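Local coordinates for La protein (Trypanosoma brucei, PDB 1S29) that probably binds RNA through its N-terminal La motif, the winged-helix domain that makes up this fragment of a longer nuclear protein, at residues Leu14-Phe22 with Leu50-Thr60; Asn40-Leu50 with Val77-Arg86. All coordinates share one frame; numbering follows the deposited sequence.

In the fold
From the N terminus the chain first forms helix 8-21, whose later turns lie in segment 14-22, the first half of contact 1. It then passes through helices 24-27 and 31-37 before strand 45-46 and helix 47-50 give the first half of contact 2. The next turn, with helix 54-57, returns to helix 8-21 and closes contact 1; after helix 63-70 the hairpin of strands 76-78 and 84-87 comes back to strand 45-46 and closes contact 2. The two closures therefore cross, and they share Leu-50. Contact 1 ties helices together, contact 2 joins strand 45-46 to the wing hairpin, completing the three-stranded sheet, and the two meet where Phe-22 packs on Val-45 and Val-85.

Contact 1: residues Leu14-Phe22 with Leu50-Thr60; sequences LQKQVEFYF and LLTFKRVNSVT
Arg-55 reaches from helix 54-57 across Gln-17, Phe-20 and Tyr-21 of helix 8-21, a helix-to-helix contact within the winged-helix fold of the La motif. Its CB passes the Tyr-21 hydroxyl and the NE2 of Gln-17. Arg-55 CG lies 3.1 Å from Tyr-21 OH, and Arg-55 CD meets Gln-17 OE1. The chain runs extended from CG to NE, which carries the guanidinium out over Phe-20. There the two flat groups stack with planes only 10° apart, a cation-pi contact in which NH1 sits over the centre of the ring and Arg-55 CZ is 3.9 Å from the Phe-20 centroid. With chi1 at 174° the Phe-20 ring swings beside its own carbonyl carbon and under the guanidinium.

The backbone of Arg-55 is held as well: its N donates to Tyr-21 OH (3.0 Å, 159° at the hydrogen). One face of the Tyr-21 ring is met by the edge of Phe-53 in an edge-to-face pair, while Phe-20 CD2 lies over the opposite face. These three rings probably belong to the conserved aromatic patch through which the La motif binds RNA. Further inside, Leu-14 spreads its two methyls, CD1 against Val-56 CG2 and CD2 against Val-59 CG1 and Thr-60 CG2. Val-18 CG1 meets Leu-50 CD1, and Val-18 also touches Leu-76 of the sheet. At the polar margin one water accepts from Gln-17 NE2 and donates to Arg-55 O, 2.7 Å from each atom.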
loop_
_atom_site.group_PDB
_atom_site.type_symbol
_atom_site.label_atom_id
_atom_site.label_comp_id
_atom_site.label_asym_id
_atom_site.label_seq_id
_atom_site.Cartn_x
_atom_site.Cartn_y
_atom_site.Cartn_z
ATOM N N LEU A 14 8.822 4.277 1.175
ATOM C CA LEU A 14 7.366 4.196 1.177
ATOM C C LEU A 14 6.917 2.765 0.877
ATOM O O LEU A 14 5.938 2.281 1.438
ATOM C CB LEU A 14 6.780 5.156 0.139
ATOM C CG LEU A 14 5.260 5.111 -0.042
ATOM C CD1 LEU A 14 4.566 5.256 1.312
ATOM C CD2 LEU A 14 4.833 6.219 -0.984
ATOM N N GLN A 15 7.647 2.100 -0.012
ATOM C CA GLN A 15 7.356 0.717 -0.368
ATOM C C GLN A 15 7.321 -0.120 0.910
ATOM O O GLN A 15 6.385 -0.878 1.142
ATOM C CB GLN A 15 8.447 0.173 -1.307
ATOM C CG GLN A 15 8.197 -1.242 -1.835
ATOM C CD GLN A 15 9.464 -1.897 -2.365
ATOM O OE1 GLN A 15 10.209 -1.300 -3.150
ATOM N NE2 GLN A 15 9.714 -3.136 -1.937
ATOM N N LYS A 16 8.345 0.031 1.744
ATOM C CA LYS A 16 8.421 -0.729 2.984
ATOM C C LYS A 16 7.326 -0.366 3.981
ATOM O O LYS A 16 6.911 -1.208 4.770
ATOM C CB LYS A 16 9.798 -0.553 3.611
ATOM C CG LYS A 16 10.910 -1.141 2.756
ATOM C CD LYS A 16 12.273 -0.738 3.267
ATOM C CE LYS A 16 13.374 -1.267 2.367
ATOM N NZ LYS A 16 14.720 -0.904 2.883
ATOM N N GLN A 17 6.852 0.876 3.938
ATOM C CA GLN A 17 5.782 1.294 4.843
ATOM C C GLN A 17 4.475 0.624 4.420
ATOM O O GLN A 17 3.675 0.236 5.269
ATOM C CB GLN A 17 5.628 2.819 4.833
ATOM C CG GLN A 17 6.851 3.567 5.358
ATOM C CD GLN A 17 7.001 3.472 6.872
ATOM O OE1 GLN A 17 6.972 2.387 7.449
ATOM N NE2 GLN A 17 7.170 4.622 7.518
ATOM N N VAL A 18 4.250 0.499 3.113
ATOM C CA VAL A 18 3.040 -0.161 2.627
ATOM C C VAL A 18 3.158 -1.647 2.960
ATOM O O VAL A 18 2.195 -2.268 3.404
ATOM C CB VAL A 18 2.848 0.022 1.092
ATOM C CG1 VAL A 18 1.627 -0.772 0.619
ATOM C CG2 VAL A 18 2.660 1.496 0.760
ATOM N N GLU A 19 4.345 -2.218 2.765
ATOM C CA GLU A 19 4.547 -3.624 3.084
ATOM C C GLU A 19 4.336 -3.826 4.589
ATOM O O GLU A 19 3.887 -4.883 5.024
ATOM C CB GLU A 19 5.955 -4.071 2.670
ATOM C CG GLU A 19 6.187 -3.939 1.181
ATOM C CD GLU A 19 7.586 -4.332 0.750
ATOM O OE1 GLU A 19 8.527 -4.221 1.564
ATOM O OE2 GLU A 19 7.747 -4.741 -0.418
ATOM N N PHE A 20 4.655 -2.803 5.376
ATOM C CA PHE A 20 4.488 -2.873 6.830
ATOM C C PHE A 20 3.029 -3.090 7.202
ATOM O O PHE A 20 2.698 -3.973 7.993
ATOM C CB PHE A 20 4.978 -1.571 7.476
ATOM C CG PHE A 20 4.729 -1.481 8.963
ATOM C CD1 PHE A 20 5.592 -2.089 9.871
ATOM C CD2 PHE A 20 3.649 -0.751 9.454
ATOM C CE1 PHE A 20 5.385 -1.967 11.249
ATOM C CE2 PHE A 20 3.431 -0.621 10.830
ATOM C CZ PHE A 20 4.306 -1.233 11.729
ATOM N N TYR A 21 2.147 -2.279 6.633
ATOM C CA TYR A 21 0.734 -2.407 6.943
ATOM C C TYR A 21 0.158 -3.751 6.521
ATOM O O TYR A 21 -0.757 -4.267 7.164
ATOM C CB TYR A 21 -0.053 -1.265 6.291
ATOM C CG TYR A 21 0.151 0.072 6.974
ATOM C CD1 TYR A 21 0.755 1.136 6.312
ATOM C CD2 TYR A 21 -0.263 0.270 8.291
ATOM C CE1 TYR A 21 0.942 2.368 6.945
ATOM C CE2 TYR A 21 -0.077 1.498 8.932
ATOM C CZ TYR A 21 0.523 2.540 8.253
ATOM O OH TYR A 21 0.690 3.756 8.880
ATOM N N PHE A 22 0.703 -4.325 5.453
ATOM C CA PHE A 22 0.230 -5.614 4.951
ATOM C C PHE A 22 1.027 -6.821 5.443
ATOM O O PHE A 22 0.775 -7.937 5.014
ATOM C CB PHE A 22 0.232 -5.610 3.422
ATOM C CG PHE A 22 -0.903 -4.830 2.811
ATOM C CD1 PHE A 22 -2.186 -5.371 2.755
ATOM C CD2 PHE A 22 -0.692 -3.562 2.289
ATOM C CE1 PHE A 22 -3.237 -4.657 2.186
ATOM C CE2 PHE A 22 -1.738 -2.841 1.717
ATOM C CZ PHE A 22 -3.010 -3.386 1.663
ATOM N N LEU A 50 -5.041 3.737 1.461
ATOM C CA LEU A 50 -3.682 3.744 1.993
ATOM C C LEU A 50 -3.202 5.163 2.285
ATOM O O LEU A 50 -2.455 5.394 3.236
ATOM C CB LEU A 50 -2.727 3.048 1.024
ATOM C CG LEU A 50 -2.995 1.552 0.830
ATOM C CD1 LEU A 50 -1.792 0.923 0.149
ATOM C CD2 LEU A 50 -3.254 0.876 2.166
ATOM N N LEU A 51 -3.652 6.116 1.478
ATOM C CA LEU A 51 -3.267 7.507 1.666
ATOM C C LEU A 51 -3.735 8.076 3.004
ATOM O O LEU A 51 -3.235 9.112 3.450
ATOM C CB LEU A 51 -3.817 8.365 0.526
ATOM C CG LEU A 51 -3.114 8.249 -0.826
ATOM C CD1 LEU A 51 -3.799 9.152 -1.832
ATOM C CD2 LEU A 51 -1.657 8.655 -0.678
ATOM N N THR A 52 -4.688 7.406 3.647
ATOM C CA THR A 52 -5.198 7.891 4.928
ATOM C C THR A 52 -4.401 7.374 6.123
ATOM O O THR A 52 -4.580 7.848 7.246
ATOM C CB THR A 52 -6.682 7.515 5.128
ATOM O OG1 THR A 52 -6.803 6.105 5.364
ATOM C CG2 THR A 52 -7.497 7.905 3.895
ATOM N N PHE A 53 -3.520 6.408 5.884
ATOM C CA PHE A 53 -2.699 5.843 6.952
ATOM C C PHE A 53 -1.501 6.750 7.204
ATOM O O PHE A 53 -0.862 7.218 6.268
ATOM C CB PHE A 53 -2.230 4.439 6.567
ATOM C CG PHE A 53 -3.352 3.457 6.374
ATOM C CD1 PHE A 53 -3.104 2.206 5.822
ATOM C CD2 PHE A 53 -4.657 3.777 6.748
ATOM C CE1 PHE A 53 -4.139 1.288 5.644
ATOM C CE2 PHE A 53 -5.694 2.869 6.574
ATOM C CZ PHE A 53 -5.434 1.621 6.020
ATOM N N LYS A 54 -1.213 6.984 8.482
ATOM C CA LYS A 54 -0.124 7.858 8.916
ATOM C C LYS A 54 1.230 7.706 8.236
ATOM O O LYS A 54 1.833 8.701 7.824
ATOM C CB LYS A 54 0.094 7.715 10.426
ATOM C CG LYS A 54 1.279 8.531 10.935
ATOM C CD LYS A 54 1.746 8.096 12.315
ATOM C CE LYS A 54 2.984 8.888 12.717
ATOM N NZ LYS A 54 3.559 8.470 14.020
ATOM N N ARG A 55 1.720 6.476 8.139
ATOM C CA ARG A 55 3.033 6.253 7.544
ATOM C C ARG A 55 3.080 6.532 6.048
ATOM O O ARG A 55 4.156 6.703 5.472
ATOM C CB ARG A 55 3.515 4.833 7.854
ATOM C CG ARG A 55 3.637 4.574 9.352
ATOM C CD ARG A 55 4.340 3.275 9.646
ATOM N NE ARG A 55 4.508 3.070 11.081
ATOM C CZ ARG A 55 5.370 2.212 11.615
ATOM N NH1 ARG A 55 6.149 1.478 10.829
ATOM N NH2 ARG A 55 5.456 2.093 12.935
ATOM N N VAL A 56 1.914 6.582 5.414
ATOM C CA VAL A 56 1.859 6.882 3.988
ATOM C C VAL A 56 1.608 8.379 3.811
ATOM O O VAL A 56 2.269 9.043 3.011
ATOM C CB VAL A 56 0.731 6.093 3.296
ATOM C CG1 VAL A 56 0.545 6.587 1.868
ATOM C CG2 VAL A 56 1.071 4.609 3.293
ATOM N N ASN A 57 0.649 8.889 4.580
ATOM C CA ASN A 57 0.243 10.294 4.565
ATOM C C ASN A 57 1.384 11.267 4.845
ATOM O O ASN A 57 1.378 12.397 4.367
ATOM C CB ASN A 57 -0.872 10.504 5.598
ATOM C CG ASN A 57 -0.930 11.921 6.114
ATOM O OD1 ASN A 57 -1.270 12.848 5.379
ATOM N ND2 ASN A 57 -0.596 12.101 7.386
ATOM N N SER A 58 2.361 10.841 5.637
ATOM C CA SER A 58 3.471 11.726 5.938
ATOM C C SER A 58 4.437 11.848 4.762
ATOM O O SER A 58 5.226 12.787 4.696
ATOM C CB SER A 58 4.217 11.224 7.169
ATOM O OG SER A 58 4.612 9.881 6.992
ATOM N N VAL A 59 4.352 10.901 3.830
ATOM C CA VAL A 59 5.233 10.862 2.664
ATOM C C VAL A 59 4.617 11.390 1.365
ATOM O O VAL A 59 5.297 12.048 0.573
ATOM C CB VAL A 59 5.718 9.410 2.410
ATOM C CG1 VAL A 59 6.506 9.336 1.107
ATOM C CG2 VAL A 59 6.563 8.935 3.582
ATOM N N THR A 60 3.337 11.109 1.148
ATOM C CA THR A 60 2.684 11.540 -0.080
ATOM C C THR A 60 1.172 11.667 0.082
ATOM O O THR A 60 0.591 11.135 1.019
ATOM C CB THR A 60 2.974 10.527 -1.207
ATOM O OG1 THR A 60 2.294 10.920 -2.407
ATOM C CG2 THR A 60 2.498 9.135 -0.792
HETATM O O HOH W 1 6.772 6.996 6.260
#

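Contact 2: residues Asn40-Leu50 with Val77-Arg86; sequences NAEGFVSLETL and VLSEDGLMVR
With chi1 at 65°, Arg-86 sets CG between its backbone N and carbonyl carbon, and the chain then extends across the ring of Phe-44, whose own chi1 of -88° lays it between Arg-86 and Ser-79. The methylenes of Arg-86 do the touching: CD lies over one face in a CH-pi contact, 3.7 Å from the ring centroid, and also passes close to Glu-42 O. Ser-79 CB covers the opposite face, and Val-77 O approaches the ring edge. The selenium of Met-84, a selenomethionine here, stands obliquely to the same ring, while Met-84 CE, bent round at chi3, comes to Phe-44 O and Ser-46 N.

In the winged-helix fold the hairpin of strands 76-78 and 84-87 forms the wing, and the short strand 45-46 pairs antiparallel with 84-87. Val-45 and Val-85 form a hydrogen-bonded pair, each N donating to the other's O at 2.9 Å. Two residues on, past the non-hydrogen-bonded pair of Ser-46 and Met-84, Leu-47 N gives a nearly straight bond to Leu-83 O (2.9 Å, 173°) at the start of helix 47-50, where Ser-46 OG caps by accepting from Thr-49 N. On the buried side Val-85 CG1 lies 3.7 Å from Leu-47 CD2, with Leu-50 CD1 beside it. Asn-40 holds both backbone polar atoms of Phe-44: Asn-40 OD1 accepts from Phe-44 N on a lone pair, and Asn-40 ND2 donates to Phe-44 O at 2.9 Å.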
loop_
_atom_site.group_PDB
_atom_site.type_symbol
_atom_site.label_atom_id
_atom_site.label_comp_id
_atom_site.label_asym_id
_atom_site.label_seq_id
_atom_site.Cartn_x
_atom_site.Cartn_y
_atom_site.Cartn_z
ATOM N N ASN A 40 -13.694 -7.711 -1.046
ATOM C CA ASN A 40 -13.622 -8.447 -2.302
ATOM C C ASN A 40 -12.787 -9.708 -2.071
ATOM O O ASN A 40 -11.971 -9.770 -1.145
ATOM C CB ASN A 40 -13.026 -7.569 -3.408
ATOM C CG ASN A 40 -11.613 -7.142 -3.113
ATOM O OD1 ASN A 40 -10.672 -7.910 -3.295
ATOM N ND2 ASN A 40 -11.453 -5.908 -2.639
ATOM N N ALA A 41 -13.006 -10.714 -2.910
ATOM C CA ALA A 41 -12.328 -12.002 -2.783
ATOM C C ALA A 41 -10.848 -12.008 -3.096
ATOM O O ALA A 41 -10.176 -13.008 -2.862
ATOM C CB ALA A 41 -13.030 -13.035 -3.661
ATOM N N GLU A 42 -10.336 -10.903 -3.621
ATOM C CA GLU A 42 -8.929 -10.836 -3.984
ATOM C C GLU A 42 -8.104 -10.127 -2.917
ATOM O O GLU A 42 -6.871 -10.125 -2.965
ATOM C CB GLU A 42 -8.794 -10.145 -5.350
ATOM C CG GLU A 42 -9.607 -10.850 -6.457
ATOM C CD GLU A 42 -9.647 -10.086 -7.777
ATOM O OE1 GLU A 42 -8.580 -9.902 -8.405
ATOM O OE2 GLU A 42 -10.752 -9.678 -8.194
ATOM N N GLY A 43 -8.796 -9.553 -1.935
ATOM C CA GLY A 43 -8.116 -8.849 -0.860
ATOM C C GLY A 43 -7.553 -7.507 -1.285
ATOM O O GLY A 43 -6.634 -6.979 -0.655
ATOM N N PHE A 44 -8.082 -6.963 -2.376
ATOM C CA PHE A 44 -7.635 -5.667 -2.867
ATOM C C PHE A 44 -8.097 -4.524 -1.965
ATOM O O PHE A 44 -9.241 -4.505 -1.482
ATOM C CB PHE A 44 -8.154 -5.431 -4.294
ATOM C CG PHE A 44 -7.244 -5.957 -5.373
ATOM C CD1 PHE A 44 -7.687 -6.920 -6.272
ATOM C CD2 PHE A 44 -5.946 -5.472 -5.497
ATOM C CE1 PHE A 44 -6.845 -7.394 -7.283
ATOM C CE2 PHE A 44 -5.100 -5.936 -6.500
ATOM C CZ PHE A 44 -5.555 -6.904 -7.396
ATOM N N VAL A 45 -7.190 -3.576 -1.748
ATOM C CA VAL A 45 -7.450 -2.389 -0.931
ATOM C C VAL A 45 -7.097 -1.178 -1.796
ATOM O O VAL A 45 -6.026 -1.143 -2.396
ATOM C CB VAL A 45 -6.558 -2.372 0.332
ATOM C CG1 VAL A 45 -6.778 -1.070 1.095
ATOM C CG2 VAL A 45 -6.887 -3.568 1.226
ATOM N N SER A 46 -7.992 -0.194 -1.874
ATOM C CA SER A 46 -7.728 0.977 -2.708
ATOM C C SER A 46 -6.553 1.798 -2.198
ATOM O O SER A 46 -6.355 1.934 -0.991
ATOM C CB SER A 46 -8.970 1.867 -2.807
ATOM O OG SER A 46 -9.243 2.549 -1.584
ATOM N N LEU A 47 -5.772 2.337 -3.131
ATOM C CA LEU A 47 -4.626 3.144 -2.755
ATOM C C LEU A 47 -5.111 4.424 -2.068
ATOM O O LEU A 47 -4.390 4.996 -1.254
ATOM C CB LEU A 47 -3.757 3.461 -3.984
ATOM C CG LEU A 47 -3.136 2.267 -4.729
ATOM C CD1 LEU A 47 -2.147 2.777 -5.771
ATOM C CD2 LEU A 47 -2.429 1.347 -3.753
ATOM N N GLU A 48 -6.330 4.875 -2.369
ATOM C CA GLU A 48 -6.801 6.075 -1.688
ATOM C C GLU A 48 -6.980 5.781 -0.200
ATOM O O GLU A 48 -6.855 6.676 0.629
ATOM C CB GLU A 48 -8.108 6.619 -2.297
ATOM C CG GLU A 48 -9.283 5.667 -2.323
ATOM C CD GLU A 48 -10.548 6.330 -2.860
ATOM O OE1 GLU A 48 -10.442 7.173 -3.779
ATOM O OE2 GLU A 48 -11.648 6.007 -2.372
ATOM N N THR A 49 -7.267 4.525 0.139
ATOM C CA THR A 49 -7.420 4.164 1.537
ATOM C C THR A 49 -6.048 4.219 2.183
ATOM O O THR A 49 -5.906 4.683 3.316
ATOM C CB THR A 49 -7.969 2.746 1.710
ATOM O OG1 THR A 49 -9.317 2.709 1.235
ATOM C CG2 THR A 49 -7.953 2.351 3.185
ATOM N N LEU A 50 -5.041 3.737 1.461
ATOM C CA LEU A 50 -3.682 3.744 1.993
ATOM C C LEU A 50 -3.202 5.163 2.285
ATOM O O LEU A 50 -2.455 5.394 3.236
ATOM C CB LEU A 50 -2.727 3.048 1.024
ATOM C CG LEU A 50 -2.995 1.552 0.830
ATOM C CD1 LEU A 50 -1.792 0.923 0.149
ATOM C CD2 LEU A 50 -3.254 0.876 2.166
ATOM N N VAL A 77 0.857 -6.773 -4.851
ATOM C CA VAL A 77 0.471 -6.845 -6.260
ATOM C C VAL A 77 -0.543 -5.739 -6.537
ATOM O O VAL A 77 -1.545 -5.620 -5.822
ATOM C CB VAL A 77 -0.201 -8.197 -6.606
ATOM C CG1 VAL A 77 -0.582 -8.220 -8.081
ATOM C CG2 VAL A 77 0.726 -9.345 -6.284
ATOM N N LEU A 78 -0.274 -4.937 -7.568
ATOM C CA LEU A 78 -1.159 -3.845 -7.962
ATOM C C LEU A 78 -2.252 -4.365 -8.895
ATOM O O LEU A 78 -2.030 -5.299 -9.666
ATOM C CB LEU A 78 -0.359 -2.747 -8.677
ATOM C CG LEU A 78 0.513 -1.863 -7.778
ATOM C CD1 LEU A 78 1.515 -1.067 -8.617
ATOM C CD2 LEU A 78 -0.388 -0.933 -6.972
ATOM N N SER A 79 -3.430 -3.760 -8.812
ATOM C CA SER A 79 -4.541 -4.162 -9.663
ATOM C C SER A 79 -4.216 -3.725 -11.086
ATOM O O SER A 79 -3.389 -2.841 -11.294
ATOM C CB SER A 79 -5.851 -3.518 -9.185
ATOM O OG SER A 79 -5.787 -2.104 -9.193
ATOM N N GLU A 80 -4.852 -4.365 -12.061
ATOM C CA GLU A 80 -4.621 -4.041 -13.466
ATOM C C GLU A 80 -4.750 -2.543 -13.730
ATOM O O GLU A 80 -3.987 -1.993 -14.520
ATOM C CB GLU A 80 -5.605 -4.819 -14.350
ATOM C CG GLU A 80 -5.481 -4.579 -15.862
ATOM C CD GLU A 80 -4.235 -5.196 -16.483
ATOM O OE1 GLU A 80 -3.596 -6.063 -15.843
ATOM O OE2 GLU A 80 -3.903 -4.821 -17.632
ATOM N N ASP A 81 -5.696 -1.880 -13.063
ATOM C CA ASP A 81 -5.901 -0.445 -13.263
ATOM C C ASP A 81 -5.046 0.455 -12.372
ATOM O O ASP A 81 -5.150 1.679 -12.435
ATOM C CB ASP A 81 -7.383 -0.076 -13.086
ATOM C CG ASP A 81 -7.879 -0.269 -11.661
ATOM O OD1 ASP A 81 -7.053 -0.498 -10.754
ATOM O OD2 ASP A 81 -9.107 -0.177 -11.448
ATOM N N GLY A 82 -4.211 -0.153 -11.538
ATOM C CA GLY A 82 -3.345 0.616 -10.663
ATOM C C GLY A 82 -4.028 1.481 -9.616
ATOM O O GLY A 82 -3.460 2.475 -9.168
ATOM N N LEU A 83 -5.241 1.116 -9.216
ATOM C CA LEU A 83 -5.946 1.890 -8.207
ATOM C C LEU A 83 -6.024 1.120 -6.893
ATOM O O LEU A 83 -6.433 1.671 -5.875
ATOM C CB LEU A 83 -7.360 2.239 -8.685
ATOM C CG LEU A 83 -7.453 3.061 -9.970
ATOM C CD1 LEU A 83 -8.897 3.458 -10.187
ATOM C CD2 LEU A 83 -6.578 4.300 -9.880
HETATM N N MSE A 84 -5.624 -0.148 -6.922
HETATM C CA MSE A 84 -5.675 -0.978 -5.716
HETATM C C MSE A 84 -4.433 -1.849 -5.554
HETATM O O MSE A 84 -3.648 -2.025 -6.481
HETATM C CB MSE A 84 -6.916 -1.879 -5.747
HETATM C CG MSE A 84 -8.208 -1.161 -6.100
HETATM SE SE MSE A 84 -9.781 -2.302 -5.979
HETATM C CE MSE A 84 -10.146 -2.045 -4.089
ATOM N N VAL A 85 -4.259 -2.402 -4.360
ATOM C CA VAL A 85 -3.126 -3.275 -4.100
ATOM C C VAL A 85 -3.569 -4.388 -3.158
ATOM O O VAL A 85 -4.461 -4.194 -2.336
ATOM C CB VAL A 85 -1.944 -2.494 -3.461
ATOM C CG1 VAL A 85 -2.346 -1.948 -2.096
ATOM C CG2 VAL A 85 -0.718 -3.405 -3.354
ATOM N N ARG A 86 -2.957 -5.559 -3.303
ATOM C CA ARG A 86 -3.281 -6.705 -2.463
ATOM C C ARG A 86 -2.008 -7.423 -2.040
ATOM O O ARG A 86 -0.938 -7.205 -2.616
ATOM C CB ARG A 86 -4.174 -7.692 -3.221
ATOM C CG ARG A 86 -3.502 -8.347 -4.429
ATOM C CD ARG A 86 -4.448 -9.340 -5.075
ATOM N NE ARG A 86 -3.913 -9.915 -6.309
ATOM C CZ ARG A 86 -2.935 -10.814 -6.363
ATOM N NH1 ARG A 86 -2.362 -11.257 -5.255
ATOM N NH2 ARG A 86 -2.535 -11.288 -7.538
HETATM O O HOH W 2 -7.516 4.280 -4.974
#